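Local coordinates for tRNA threonylcarbamoyladenosine biosynthesis protein TsaE (Haemophilus influenzae, PDB 1HTW) that binds ATP and magnesium and is required to form the threonylcarbamoyl group on adenosine 37 of tRNAs that read codons beginning with adenine, at residues Ile57-Val71 with Tyr74-Arg88. Numbering follows the deposited sequence.
Sequences IGHQGNVKSPTYTLV and YNIAGKMIYHFDLYR
Arg88 runs alongside Tyr68 with its side chain extended from CG to NE, and crosses Thr67 at a slant: CD lies 3.3 Å from Thr67 O, and Tyr68 CE1 sits over one face of the guanidinium, near its rim, with ring and guanidinium planes 26° apart. Leu70 brings CD1 to 3.3 Å from the backbone Asp85 O, while its own carbonyl O accepts the contact's one direct hydrogen bond, from Asp85 N (3.0 Å), the donor standing above the carbonyl plane. Val71, in an antiparallel non-hydrogen-bonded pair with Phe84, puts CG2 over the centre of the Phe84 ring; CG2 gets there by lying anti to the backbone N. Farther along, Tyr74 turns an edge onto the face of His59, planes at 88°. Tyr74 OH meets two waters: one also binds Asn62 O and Lys64 N, the other bridges to Lys64 O and His83 ND1. A third water bonds both Ser65 OG and Asp85 OD2; the Asp85 side chain comes within about 4 Å of a bound magnesium ion. His83 NE2 is hydrogen-bonded to the magnesium ligand Glu113. The loop after helix 46-56 thus runs along the hairpin of strands 71-76 and 79-85 at one edge of the P-loop NTPase sheet, with Tyr74 and Ile81 against helix 46-56, Ile57 against helix 11-28 and Phe84 on strand 109-113.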
ATOM      1  N   ILE A  57      11.833   5.249   0.743  1.00 15.58           N
ATOM      2  CA  ILE A  57      11.781   6.565   1.499  1.00 15.27           C
ATOM      3  C   ILE A  57      12.696   6.465   2.712  1.00 25.69           C
ATOM      4  O   ILE A  57      12.658   7.375   3.575  1.00 20.74           O
ATOM      5  CB  ILE A  57      10.358   6.903   1.881  1.00 15.82           C
ATOM      6  CG1 ILE A  57       9.563   5.831   2.598  1.00 18.81           C
ATOM      7  CG2 ILE A  57       9.574   7.332   0.608  1.00 22.50           C
ATOM      8  CD1 ILE A  57       8.230   6.271   3.190  1.00 24.13           C
ATOM      9  N   GLY A  58      13.529   5.427   2.813  1.00 20.30           N
ATOM     10  CA  GLY A  58      14.521   5.403   3.915  1.00 21.54           C
ATOM     11  C   GLY A  58      14.488   4.314   4.927  1.00 17.22           C
ATOM     12  O   GLY A  58      15.367   4.283   5.851  1.00 19.63           O
ATOM     13  N   HIS A  59      13.526   3.399   5.009  1.00 16.52           N
ATOM     14  CA  HIS A  59      13.545   2.323   5.943  1.00 19.20           C
ATOM     15  C   HIS A  59      14.807   1.494   5.731  1.00 20.18           C
ATOM     16  O   HIS A  59      15.090   1.130   4.592  1.00 18.38           O
ATOM     17  CB  HIS A  59      12.299   1.443   5.897  1.00 18.25           C
ATOM     18  CG  HIS A  59      12.422   0.313   6.863  1.00 22.46           C
ATOM     19  ND1 HIS A  59      12.329   0.476   8.235  1.00 23.66           N
ATOM     20  CD2 HIS A  59      12.657  -1.005   6.637  1.00 24.99           C
ATOM     21  CE1 HIS A  59      12.369  -0.739   8.786  1.00 23.60           C
ATOM     22  NE2 HIS A  59      12.600  -1.631   7.858  1.00 29.31           N
ATOM     23  N   GLN A  60      15.584   1.261   6.795  1.00 19.39           N
ATOM     24  CA  GLN A  60      16.761   0.382   6.672  1.00 16.08           C
ATOM     25  C   GLN A  60      16.493  -0.876   7.495  1.00 19.00           C
ATOM     26  O   GLN A  60      16.121  -0.832   8.660  1.00 24.32           O
ATOM     27  CB  GLN A  60      17.999   1.076   7.283  1.00 22.79           C
ATOM     28  CG  GLN A  60      18.125   2.533   6.937  1.00 32.22           C
ATOM     29  CD  GLN A  60      19.469   3.121   7.294  1.00 53.62           C
ATOM     30  OE1 GLN A  60      19.657   3.650   8.396  1.00 57.98           O
ATOM     31  NE2 GLN A  60      20.398   3.019   6.353  1.00 67.27           N
ATOM     32  N   GLY A  61      16.604  -2.035   6.784  1.00 19.46           N
ATOM     33  CA  GLY A  61      16.212  -3.279   7.442  1.00 21.17           C
ATOM     34  C   GLY A  61      15.254  -4.084   6.596  1.00 26.87           C
ATOM     35  O   GLY A  61      14.648  -3.592   5.641  1.00 17.92           O
ATOM     36  N   ASN A  62      14.993  -5.337   7.013  1.00 26.22           N
ATOM     37  CA  ASN A  62      14.121  -6.196   6.254  1.00 28.06           C
ATOM     38  C   ASN A  62      12.663  -5.712   6.334  1.00 24.94           C
ATOM     39  O   ASN A  62      12.238  -5.137   7.311  1.00 24.79           O
ATOM     40  CB  ASN A  62      14.133  -7.655   6.714  1.00 48.28           C
ATOM     41  CG  ASN A  62      15.424  -8.276   7.126  1.00 75.01           C
ATOM     42  OD1 ASN A  62      15.655  -9.490   6.905  1.00 70.68           O
ATOM     43  ND2 ASN A  62      16.305  -7.522   7.777  1.00 71.08           N
ATOM     44  N   VAL A  63      11.952  -5.967   5.217  1.00 20.08           N
ATOM     45  CA  VAL A  63      10.516  -5.692   5.207  1.00 19.87           C
ATOM     46  C   VAL A  63       9.836  -7.076   5.218  1.00 24.50           C
ATOM     47  O   VAL A  63       9.703  -7.695   4.162  1.00 30.25           O
ATOM     48  CB  VAL A  63      10.077  -4.883   3.983  1.00 20.32           C
ATOM     49  CG1 VAL A  63       8.586  -4.842   3.816  1.00 28.92           C
ATOM     50  CG2 VAL A  63      10.675  -3.464   4.088  1.00 18.97           C
ATOM     51  N   LYS A  64       9.459  -7.501   6.407  1.00 19.46           N
ATOM     52  CA  LYS A  64       8.898  -8.840   6.606  1.00 26.99           C
ATOM     53  C   LYS A  64       7.392  -8.788   6.580  1.00 27.74           C
ATOM     54  O   LYS A  64       6.798  -8.030   7.360  1.00 22.33           O
ATOM     55  CB  LYS A  64       9.389  -9.393   7.965  1.00 25.09           C
ATOM     56  CG  LYS A  64       8.884 -10.811   8.251  1.00 40.66           C
ATOM     57  CD  LYS A  64       9.398 -11.339   9.574  1.00 49.19           C
ATOM     58  CE  LYS A  64      10.881 -11.673   9.544  1.00 59.61           C
ATOM     59  NZ  LYS A  64      11.251 -12.604  10.660  1.00 63.66           N
ATOM     60  N   SER A  65       6.750  -9.557   5.652  1.00 17.56           N
ATOM     61  CA  SER A  65       5.282  -9.527   5.681  1.00 20.08           C
ATOM     62  C   SER A  65       4.762 -10.082   7.008  1.00 25.19           C
ATOM     63  O   SER A  65       5.209 -11.141   7.479  1.00 25.93           O
ATOM     64  CB  SER A  65       4.803 -10.475   4.541  1.00 30.17           C
ATOM     65  OG  SER A  65       3.430 -10.749   4.654  1.00 49.54           O
ATOM     66  N   PRO A  66       3.765  -9.443   7.594  1.00 24.13           N
ATOM     67  CA  PRO A  66       3.251  -9.803   8.923  1.00 22.98           C
ATOM     68  C   PRO A  66       2.237 -10.921   8.835  1.00 20.70           C
ATOM     69  O   PRO A  66       1.038 -10.798   9.048  1.00 21.42           O
ATOM     70  CB  PRO A  66       2.587  -8.483   9.374  1.00 26.31           C
ATOM     71  CG  PRO A  66       2.053  -7.916   8.069  1.00 23.48           C
ATOM     72  CD  PRO A  66       3.231  -8.126   7.127  1.00 23.41           C
ATOM     73  N   THR A  67       2.774 -12.129   8.468  1.00 22.85           N
ATOM     74  CA  THR A  67       1.890 -13.251   8.217  1.00 23.29           C
ATOM     75  C   THR A  67       0.897 -13.608   9.291  1.00 22.07           C
ATOM     76  O   THR A  67      -0.289 -13.804   9.012  1.00 18.90           O
ATOM     77  CB  THR A  67       2.590 -14.562   7.797  1.00 34.29           C
ATOM     78  OG1 THR A  67       3.863 -14.333   7.269  1.00 40.97           O
ATOM     79  CG2 THR A  67       1.651 -15.231   6.776  1.00 24.53           C
ATOM     80  N   TYR A  68       1.406 -13.664  10.547  1.00 23.36           N
ATOM     81  CA  TYR A  68       0.556 -14.021  11.666  1.00 25.10           C
ATOM     82  C   TYR A  68       0.148 -12.778  12.518  1.00 17.51           C
ATOM     83  O   TYR A  68      -0.895 -12.802  13.118  1.00 22.22           O
ATOM     84  CB  TYR A  68       1.297 -14.982  12.605  1.00 26.24           C
ATOM     85  CG  TYR A  68       1.807 -16.240  11.909  1.00 28.76           C
ATOM     86  CD1 TYR A  68       0.873 -17.181  11.480  1.00 30.63           C
ATOM     87  CD2 TYR A  68       3.143 -16.473  11.751  1.00 27.83           C
ATOM     88  CE1 TYR A  68       1.323 -18.353  10.860  1.00 31.27           C
ATOM     89  CE2 TYR A  68       3.597 -17.648  11.133  1.00 36.94           C
ATOM     90  CZ  TYR A  68       2.655 -18.549  10.687  1.00 30.77           C
ATOM     91  OH  TYR A  68       3.096 -19.726  10.084  1.00 41.93           O
ATOM     92  N   THR A  69       0.984 -11.787  12.463  1.00 21.11           N
ATOM     93  CA  THR A  69       0.692 -10.563  13.256  1.00 21.49           C
ATOM     94  C   THR A  69      -0.261  -9.640  12.521  1.00 31.36           C
ATOM     95  O   THR A  69      -0.811  -8.759  13.170  1.00 24.43           O
ATOM     96  CB  THR A  69       1.980  -9.843  13.621  1.00 25.20           C
ATOM     97  OG1 THR A  69       2.714  -9.558  12.433  1.00 21.73           O
ATOM     98  CG2 THR A  69       2.855 -10.735  14.524  1.00 29.72           C
ATOM     99  N   LEU A  70      -0.369  -9.786  11.182  1.00 18.61           N
ATOM    100  CA  LEU A  70      -1.357  -9.076  10.421  1.00 21.85           C
ATOM    101  C   LEU A  70      -0.957  -7.620  10.121  1.00 26.78           C
ATOM    102  O   LEU A  70      -1.358  -7.134   9.062  1.00 20.80           O
ATOM    103  CB  LEU A  70      -2.762  -9.058  10.965  1.00 23.78           C
ATOM    104  CG  LEU A  70      -3.730 -10.150  10.514  1.00 36.06           C
ATOM    105  CD1 LEU A  70      -3.009 -11.365   9.990  1.00 26.59           C
ATOM    106  CD2 LEU A  70      -4.827 -10.389  11.487  1.00 28.14           C
ATOM    107  N   VAL A  71      -0.319  -6.976  11.068  1.00 23.12           N
ATOM    108  CA  VAL A  71       0.104  -5.586  10.836  1.00 20.45           C
ATOM    109  C   VAL A  71       1.499  -5.343  11.325  1.00 21.50           C
ATOM    110  O   VAL A  71       1.873  -5.865  12.432  1.00 24.29           O
ATOM    111  CB  VAL A  71      -0.879  -4.563  11.423  1.00 24.94           C
ATOM    112  CG1 VAL A  71      -0.963  -4.637  12.946  1.00 25.85           C
ATOM    113  CG2 VAL A  71      -0.404  -3.154  11.010  1.00 18.54           C
ATOM    114  N   TYR A  74       5.774   0.830  10.907  1.00 14.88           N
ATOM    115  CA  TYR A  74       6.988   1.449  10.587  1.00 13.73           C
ATOM    116  C   TYR A  74       7.019   2.972  10.976  1.00 16.27           C
ATOM    117  O   TYR A  74       5.994   3.583  10.798  1.00 19.00           O
ATOM    118  CB  TYR A  74       7.354   1.367   9.096  1.00 18.18           C
ATOM    119  CG  TYR A  74       7.578  -0.080   8.628  1.00 13.11           C
ATOM    120  CD1 TYR A  74       6.506  -0.881   8.347  1.00 17.78           C
ATOM    121  CD2 TYR A  74       8.876  -0.539   8.511  1.00 19.02           C
ATOM    122  CE1 TYR A  74       6.727  -2.220   7.914  1.00 23.06           C
ATOM    123  CE2 TYR A  74       9.107  -1.854   8.080  1.00 18.24           C
ATOM    124  CZ  TYR A  74       8.016  -2.646   7.805  1.00 22.39           C
ATOM    125  OH  TYR A  74       8.274  -3.955   7.387  1.00 22.08           O
ATOM    126  N   ASN A  75       8.179   3.400  11.440  1.00 20.57           N
ATOM    127  CA  ASN A  75       8.392   4.825  11.725  1.00 23.98           C
ATOM    128  C   ASN A  75       9.518   5.302  10.844  1.00 22.42           C
ATOM    129  O   ASN A  75      10.684   4.881  11.013  1.00 23.98           O
ATOM    130  CB  ASN A  75       8.686   5.054  13.221  1.00 27.55           C
ATOM    131  CG  ASN A  75       8.927   6.538  13.510  1.00 31.52           C
ATOM    132  OD1 ASN A  75       9.526   7.218  12.691  1.00 25.78           O
ATOM    133  ND2 ASN A  75       8.617   6.969  14.727  1.00 29.37           N
ATOM    134  N   ILE A  76       9.195   5.995   9.737  1.00 18.25           N
ATOM    135  CA  ILE A  76      10.169   6.391   8.775  1.00 15.84           C
ATOM    136  C   ILE A  76      10.378   7.918   8.841  1.00 30.70           C
ATOM    137  O   ILE A  76       9.544   8.634   8.324  1.00 25.65           O
ATOM    138  CB  ILE A  76       9.796   6.011   7.310  1.00 20.66           C
ATOM    139  CG1 ILE A  76       9.509   4.477   7.330  1.00 28.90           C
ATOM    140  CG2 ILE A  76      11.042   6.243   6.454  1.00 24.66           C
ATOM    141  CD1 ILE A  76      10.538   3.765   8.184  1.00 31.96           C
ATOM    142  N   ALA A  77      11.473   8.293   9.489  1.00 26.33           N
ATOM    143  CA  ALA A  77      11.780   9.715   9.684  1.00 28.63           C
ATOM    144  C   ALA A  77      10.555  10.407  10.299  1.00 29.29           C
ATOM    145  O   ALA A  77      10.291  11.549   9.943  1.00 30.69           O
ATOM    146  CB  ALA A  77      12.194  10.403   8.407  1.00 34.00           C
ATOM    147  N   GLY A  78       9.825   9.688  11.148  1.00 23.00           N
ATOM    148  CA  GLY A  78       8.701  10.282  11.853  1.00 27.93           C
ATOM    149  C   GLY A  78       7.334  10.031  11.255  1.00 28.84           C
ATOM    150  O   GLY A  78       6.329  10.221  11.964  1.00 32.54           O
ATOM    151  N   LYS A  79       7.272   9.580  10.001  1.00 22.47           N
ATOM    152  CA  LYS A  79       5.974   9.251   9.369  1.00 18.77           C
ATOM    153  C   LYS A  79       5.564   7.839   9.727  1.00 20.52           C
ATOM    154  O   LYS A  79       6.430   6.944   9.620  1.00 22.11           O
ATOM    155  CB  LYS A  79       6.179   9.350   7.832  1.00 20.11           C
ATOM    156  CG  LYS A  79       4.842   9.110   7.087  1.00 21.09           C
ATOM    157  CD  LYS A  79       3.946  10.371   7.292  1.00 29.52           C
ATOM    158  CE  LYS A  79       2.665  10.204   6.480  1.00 30.06           C
ATOM    159  NZ  LYS A  79       1.844  11.485   6.472  1.00 24.69           N
ATOM    160  N   MET A  80       4.375   7.612  10.192  1.00 17.19           N
ATOM    161  CA  MET A  80       3.949   6.263  10.611  1.00 19.14           C
ATOM    162  C   MET A  80       3.308   5.554   9.399  1.00 25.17           C
ATOM    163  O   MET A  80       2.357   6.044   8.811  1.00 19.66           O
ATOM    164  CB  MET A  80       2.951   6.352  11.751  1.00 26.29           C
ATOM    165  CG  MET A  80       3.461   7.127  12.982  1.00 26.28           C
ATOM    166  SD  MET A  80       5.204   6.506  13.582  1.00 33.63           S
ATOM    167  CE  MET A  80       4.727   4.741  13.984  1.00 27.47           C
ATOM    168  N   ILE A  81       3.814   4.366   9.073  1.00 17.06           N
ATOM    169  CA  ILE A  81       3.334   3.629   7.900  1.00 16.97           C
ATOM    170  C   ILE A  81       3.007   2.210   8.363  1.00 15.84           C
ATOM    171  O   ILE A  81       3.849   1.641   9.054  1.00 19.70           O
ATOM    172  CB  ILE A  81       4.343   3.648   6.767  1.00 20.86           C
ATOM    173  CG1 ILE A  81       4.560   5.142   6.352  1.00 18.83           C
ATOM    174  CG2 ILE A  81       3.773   2.892   5.538  1.00 21.22           C
ATOM    175  CD1 ILE A  81       5.777   5.407   5.574  1.00 28.57           C
ATOM    176  N   TYR A  82       1.842   1.754   8.011  1.00 13.85           N
ATOM    177  CA  TYR A  82       1.374   0.449   8.481  1.00 17.34           C
ATOM    178  C   TYR A  82       1.193  -0.520   7.292  1.00 20.92           C
ATOM    179  O   TYR A  82       0.612  -0.133   6.314  1.00 18.25           O
ATOM    180  CB  TYR A  82       0.046   0.570   9.217  1.00 14.33           C
ATOM    181  CG  TYR A  82       0.254   1.397  10.479  1.00 18.11           C
ATOM    182  CD1 TYR A  82       0.754   0.863  11.627  1.00 22.78           C
ATOM    183  CD2 TYR A  82       0.001   2.776  10.396  1.00 27.67           C
ATOM    184  CE1 TYR A  82       0.964   1.664  12.754  1.00 26.60           C
ATOM    185  CE2 TYR A  82       0.287   3.582  11.505  1.00 23.56           C
ATOM    186  CZ  TYR A  82       0.750   3.018  12.652  1.00 30.14           C
ATOM    187  OH  TYR A  82       0.918   3.835  13.778  1.00 29.49           O
ATOM    188  N   HIS A  83       1.904  -1.639   7.404  1.00 16.98           N
ATOM    189  CA  HIS A  83       1.802  -2.656   6.309  1.00 17.11           C
ATOM    190  C   HIS A  83       0.926  -3.758   6.876  1.00 17.47           C
ATOM    191  O   HIS A  83       1.158  -4.341   7.948  1.00 18.42           O
ATOM    192  CB  HIS A  83       3.225  -3.179   6.021  1.00 15.65           C
ATOM    193  CG  HIS A  83       3.227  -4.266   4.960  1.00 16.35           C
ATOM    194  ND1 HIS A  83       4.250  -5.170   4.885  1.00 20.49           N
ATOM    195  CD2 HIS A  83       2.358  -4.518   3.965  1.00 23.08           C
ATOM    196  CE1 HIS A  83       4.011  -6.005   3.865  1.00 19.54           C
ATOM    197  NE2 HIS A  83       2.891  -5.615   3.255  1.00 19.19           N
ATOM    198  N   PHE A  84      -0.166  -4.034   6.149  1.00 17.05           N
ATOM    199  CA  PHE A  84      -1.093  -5.101   6.574  1.00 17.67           C
ATOM    200  C   PHE A  84      -1.090  -6.250   5.575  1.00 25.30           C
ATOM    201  O   PHE A  84      -1.003  -5.992   4.383  1.00 22.04           O
ATOM    202  CB  PHE A  84      -2.525  -4.543   6.592  1.00 17.65           C
ATOM    203  CG  PHE A  84      -2.795  -3.554   7.702  1.00 18.73           C
ATOM    204  CD1 PHE A  84      -2.471  -2.213   7.488  1.00 25.54           C
ATOM    205  CD2 PHE A  84      -3.529  -3.926   8.815  1.00 22.22           C
ATOM    206  CE1 PHE A  84      -2.762  -1.271   8.469  1.00 27.53           C
ATOM    207  CE2 PHE A  84      -3.787  -2.981   9.806  1.00 22.24           C
ATOM    208  CZ  PHE A  84      -3.397  -1.686   9.620  1.00 24.71           C
ATOM    209  N   ASP A  85      -1.054  -7.483   6.101  1.00 20.14           N
ATOM    210  CA  ASP A  85      -1.347  -8.658   5.250  1.00 19.43           C
ATOM    211  C   ASP A  85      -2.475  -9.393   5.989  1.00 24.95           C
ATOM    212  O   ASP A  85      -2.207  -9.938   7.073  1.00 25.23           O
ATOM    213  CB  ASP A  85      -0.181  -9.618   5.075  1.00 24.38           C
ATOM    214  CG  ASP A  85      -0.667 -10.746   4.088  1.00 24.75           C
ATOM    215  OD1 ASP A  85      -1.889 -10.915   4.015  1.00 30.51           O
ATOM    216  OD2 ASP A  85       0.175 -11.308   3.405  1.00 43.06           O
ATOM    217  N   LEU A  86      -3.673  -9.300   5.487  1.00 21.49           N
ATOM    218  CA  LEU A  86      -4.885  -9.712   6.114  1.00 21.30           C
ATOM    219  C   LEU A  86      -5.303 -11.150   5.756  1.00 22.03           C
ATOM    220  O   LEU A  86      -6.418 -11.529   6.087  1.00 25.96           O
ATOM    221  CB  LEU A  86      -6.071  -8.797   5.920  1.00 23.82           C
ATOM    222  CG  LEU A  86      -5.936  -7.324   6.342  1.00 23.71           C
ATOM    223  CD1 LEU A  86      -7.219  -6.554   6.151  1.00 29.50           C
ATOM    224  CD2 LEU A  86      -5.441  -7.237   7.785  1.00 29.96           C
ATOM    225  N   TYR A  87      -4.389 -11.830   5.084  1.00 23.38           N
ATOM    226  CA  TYR A  87      -4.727 -13.183   4.619  1.00 32.29           C
ATOM    227  C   TYR A  87      -5.289 -14.060   5.724  1.00 38.00           C
ATOM    228  O   TYR A  87      -6.287 -14.767   5.504  1.00 37.90           O
ATOM    229  CB  TYR A  87      -3.503 -13.848   3.984  1.00 31.00           C
ATOM    230  CG  TYR A  87      -3.909 -15.203   3.395  1.00 45.44           C
ATOM    231  CD1 TYR A  87      -5.071 -15.295   2.642  1.00 41.72           C
ATOM    232  CD2 TYR A  87      -3.167 -16.340   3.635  1.00 53.70           C
ATOM    233  CE1 TYR A  87      -5.472 -16.514   2.114  1.00 49.05           C
ATOM    234  CE2 TYR A  87      -3.564 -17.566   3.118  1.00 51.03           C
ATOM    235  CZ  TYR A  87      -4.702 -17.639   2.349  1.00 50.99           C
ATOM    236  OH  TYR A  87      -5.101 -18.846   1.826  1.00 52.72           O
ATOM    237  N   ARG A  88      -4.728 -13.980   6.923  1.00 32.83           N
ATOM    238  CA  ARG A  88      -5.178 -14.809   8.051  1.00 35.15           C
ATOM    239  C   ARG A  88      -6.127 -14.091   8.969  1.00 36.55           C
ATOM    240  O   ARG A  88      -6.345 -14.479  10.133  1.00 41.22           O
ATOM    241  CB  ARG A  88      -3.927 -15.286   8.822  1.00 27.70           C
ATOM    242  CG  ARG A  88      -3.060 -16.217   7.994  1.00 34.24           C
ATOM    243  CD  ARG A  88      -1.824 -16.679   8.717  1.00 34.53           C
ATOM    244  NE  ARG A  88      -0.881 -17.403   7.898  1.00 59.13           N
ATOM    245  CZ  ARG A  88      -0.984 -18.667   7.501  1.00 62.44           C
ATOM    246  NH1 ARG A  88      -2.038 -19.406   7.802  1.00 72.50           N
ATOM    247  NH2 ARG A  88      -0.005 -19.183   6.765  1.00 83.00           N
TER
HETATM  248  O   HOH W   1       9.812  -5.815   8.706  1.00 25.31           O
HETATM  249  O   HOH W   2       6.116  -5.415   6.861  1.00 22.29           O
HETATM  250  O   HOH W   3       2.427 -10.795   2.258  1.00 27.95           O
HETATM  251  O   HOH W   4      -1.806 -12.869   6.982  1.00 28.08           O